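Local coordinates for ATP-dependent Clp protease adapter protein CLPS1, chloroplastic (Arabidopsis thaliana, PDB 7D34) that acts as a small adapter for the chloroplast Clp protease system, modulating the ClpC chaperone and probably selecting substrates by their N-terminal residue, at residues A[8-13]-A[72-77]. Numbering follows the deposited sequence.
With PHE (phenylalanine), chain D.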
# COMPACT_ATOMS: atom_id res chain seq x y z
N ILE A 8 1.82 2.86 -7.98
CA ILE A 8 0.59 2.61 -7.25
C ILE A 8 -0.40 1.86 -8.13
O ILE A 8 -0.57 2.16 -9.31
CB ILE A 8 -0.02 3.94 -6.76
CG1 ILE A 8 0.98 4.72 -5.89
CG2 ILE A 8 -1.28 3.66 -5.98
CD1 ILE A 8 1.29 4.12 -4.56
N LEU A 9 -1.08 0.89 -7.51
CA LEU A 9 -2.18 0.14 -8.11
C LEU A 9 -3.46 0.59 -7.41
O LEU A 9 -3.55 0.53 -6.18
CB LEU A 9 -1.96 -1.37 -7.96
CG LEU A 9 -3.16 -2.21 -8.40
CD1 LEU A 9 -3.47 -2.04 -9.89
CD2 LEU A 9 -2.98 -3.67 -8.04
N HIS A 10 -4.41 1.09 -8.18
CA HIS A 10 -5.71 1.49 -7.66
C HIS A 10 -6.77 0.43 -7.94
O HIS A 10 -6.76 -0.24 -8.98
CB HIS A 10 -6.13 2.82 -8.29
CG HIS A 10 -5.21 3.96 -8.01
ND1 HIS A 10 -5.47 4.90 -7.03
CD2 HIS A 10 -4.04 4.34 -8.58
CE1 HIS A 10 -4.51 5.80 -7.02
NE2 HIS A 10 -3.62 5.48 -7.94
N ASN A 11 -7.70 0.28 -6.99
CA ASN A 11 -8.85 -0.59 -7.21
C ASN A 11 -9.71 -0.07 -8.36
O ASN A 11 -9.83 1.14 -8.58
CB ASN A 11 -9.66 -0.72 -5.92
CG ASN A 11 -10.63 -1.86 -5.98
OD1 ASN A 11 -10.27 -2.99 -6.29
ND2 ASN A 11 -11.88 -1.58 -5.67
N ASP A 12 -10.28 -1.01 -9.11
CA ASP A 12 -11.25 -0.73 -10.16
C ASP A 12 -12.33 -1.80 -10.07
O ASP A 12 -12.12 -2.86 -9.46
CB ASP A 12 -10.58 -0.68 -11.55
CG ASP A 12 -10.19 -2.03 -12.05
OD1 ASP A 12 -11.09 -2.83 -12.34
OD2 ASP A 12 -8.97 -2.31 -12.17
N ASN A 13 -13.50 -1.53 -10.67
CA ASN A 13 -14.65 -2.43 -10.61
C ASN A 13 -14.86 -3.18 -11.92
O ASN A 13 -15.99 -3.53 -12.28
CB ASN A 13 -15.93 -1.65 -10.26
CG ASN A 13 -15.77 -0.81 -9.01
OD1 ASN A 13 -15.19 -1.26 -8.03
ND2 ASN A 13 -16.32 0.41 -9.03
N LEU A 72 -5.68 0.44 -13.24
CA LEU A 72 -5.56 1.85 -12.84
C LEU A 72 -4.28 2.02 -12.01
O LEU A 72 -4.12 1.35 -10.98
CB LEU A 72 -6.76 2.30 -12.02
CG LEU A 72 -8.11 2.29 -12.74
CD1 LEU A 72 -9.21 2.68 -11.80
CD2 LEU A 72 -8.06 3.26 -13.91
N SER A 73 -3.34 2.84 -12.51
CA SER A 73 -2.03 3.00 -11.88
C SER A 73 -1.59 4.46 -11.92
O SER A 73 -1.91 5.21 -12.84
CB SER A 73 -1.01 2.09 -12.59
OG SER A 73 0.30 2.25 -12.07
N SER A 74 -0.86 4.86 -10.88
CA SER A 74 -0.26 6.18 -10.78
C SER A 74 1.20 6.04 -10.34
O SER A 74 1.60 5.00 -9.81
CB SER A 74 -1.05 7.08 -9.80
OG SER A 74 -1.21 6.41 -8.56
N VAL A 75 1.98 7.09 -10.58
CA VAL A 75 3.34 7.18 -10.06
C VAL A 75 3.42 8.37 -9.12
O VAL A 75 2.84 9.43 -9.40
CB VAL A 75 4.37 7.33 -11.20
CG1 VAL A 75 5.74 7.50 -10.59
CG2 VAL A 75 4.29 6.14 -12.19
N GLU A 76 4.19 8.23 -8.04
CA GLU A 76 4.39 9.35 -7.13
C GLU A 76 5.75 9.23 -6.45
O GLU A 76 6.31 8.14 -6.37
CB GLU A 76 3.30 9.40 -6.06
CG GLU A 76 3.25 8.14 -5.19
CD GLU A 76 2.12 8.21 -4.18
OE1 GLU A 76 0.95 8.31 -4.62
OE2 GLU A 76 2.38 8.22 -2.94
N PRO A 77 6.29 10.35 -5.95
CA PRO A 77 7.57 10.29 -5.22
C PRO A 77 7.41 9.59 -3.89
O PRO A 77 6.36 9.66 -3.24
CB PRO A 77 7.95 11.77 -5.03
CG PRO A 77 6.96 12.56 -5.87
CD PRO A 77 5.75 11.72 -6.01
N PHE D . -11.98 -4.91 -7.10
CA PHE D . -11.85 -5.95 -8.17
C PHE D . -12.99 -6.96 -8.09
O PHE D . -13.54 -7.20 -7.01
CB PHE D . -10.49 -6.65 -8.06
CG PHE D . -9.30 -5.71 -8.01
CD1 PHE D . -9.08 -4.80 -9.04
CD2 PHE D . -8.41 -5.74 -6.95
CE1 PHE D . -7.99 -3.93 -9.00
CE2 PHE D . -7.32 -4.87 -6.91
CZ PHE D . -7.11 -3.97 -7.94
O HOH W 1 -6.83 -1.18 -11.32
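The carbonyl oxygen of I8 takes two hydrogen bonds from opposite faces of its plane: S73 OG donates to I8 O at 2.9 Å, and S74 N donates to I8 O at 3.1 Å. I8 N donates to S74 O with an N-H...O angle of 169°, and this pairs strands 5-10 and 72-77 as antiparallel neighbours in the ClpS sheet. S73 chi1 of 177° swings OG away from the residue's backbone N and brings it to I8 O. On the face bearing I8, H10 and S74, H10 NE2 and S74 OG form a 2.7 Å hydrogen bond, donor unassigned, while I8 CG2 sits 3.5 Å above the imidazole plane, towards its rim. Replacing the H10 imidazole with an alanine side chain is likely to leave S74 OG without this partner and uncover I8 CG2. Past H10, where strand 5-10 ends, D12 CB packs 3.6 Å from L72 CD1. A water there accepts from L72 N and donates to H10 O and to D12 OD2, which also bonds N15. N11 OD1 (2.7 Å) and D12 O (3.1 Å) accept from N of the bound phenylalanine, and H44 ND1 is a further hydrogen-bond partner of this ligand. The loop gripping the amino group is thus tied through water to strand 72-77, consistent with N-degron recognition.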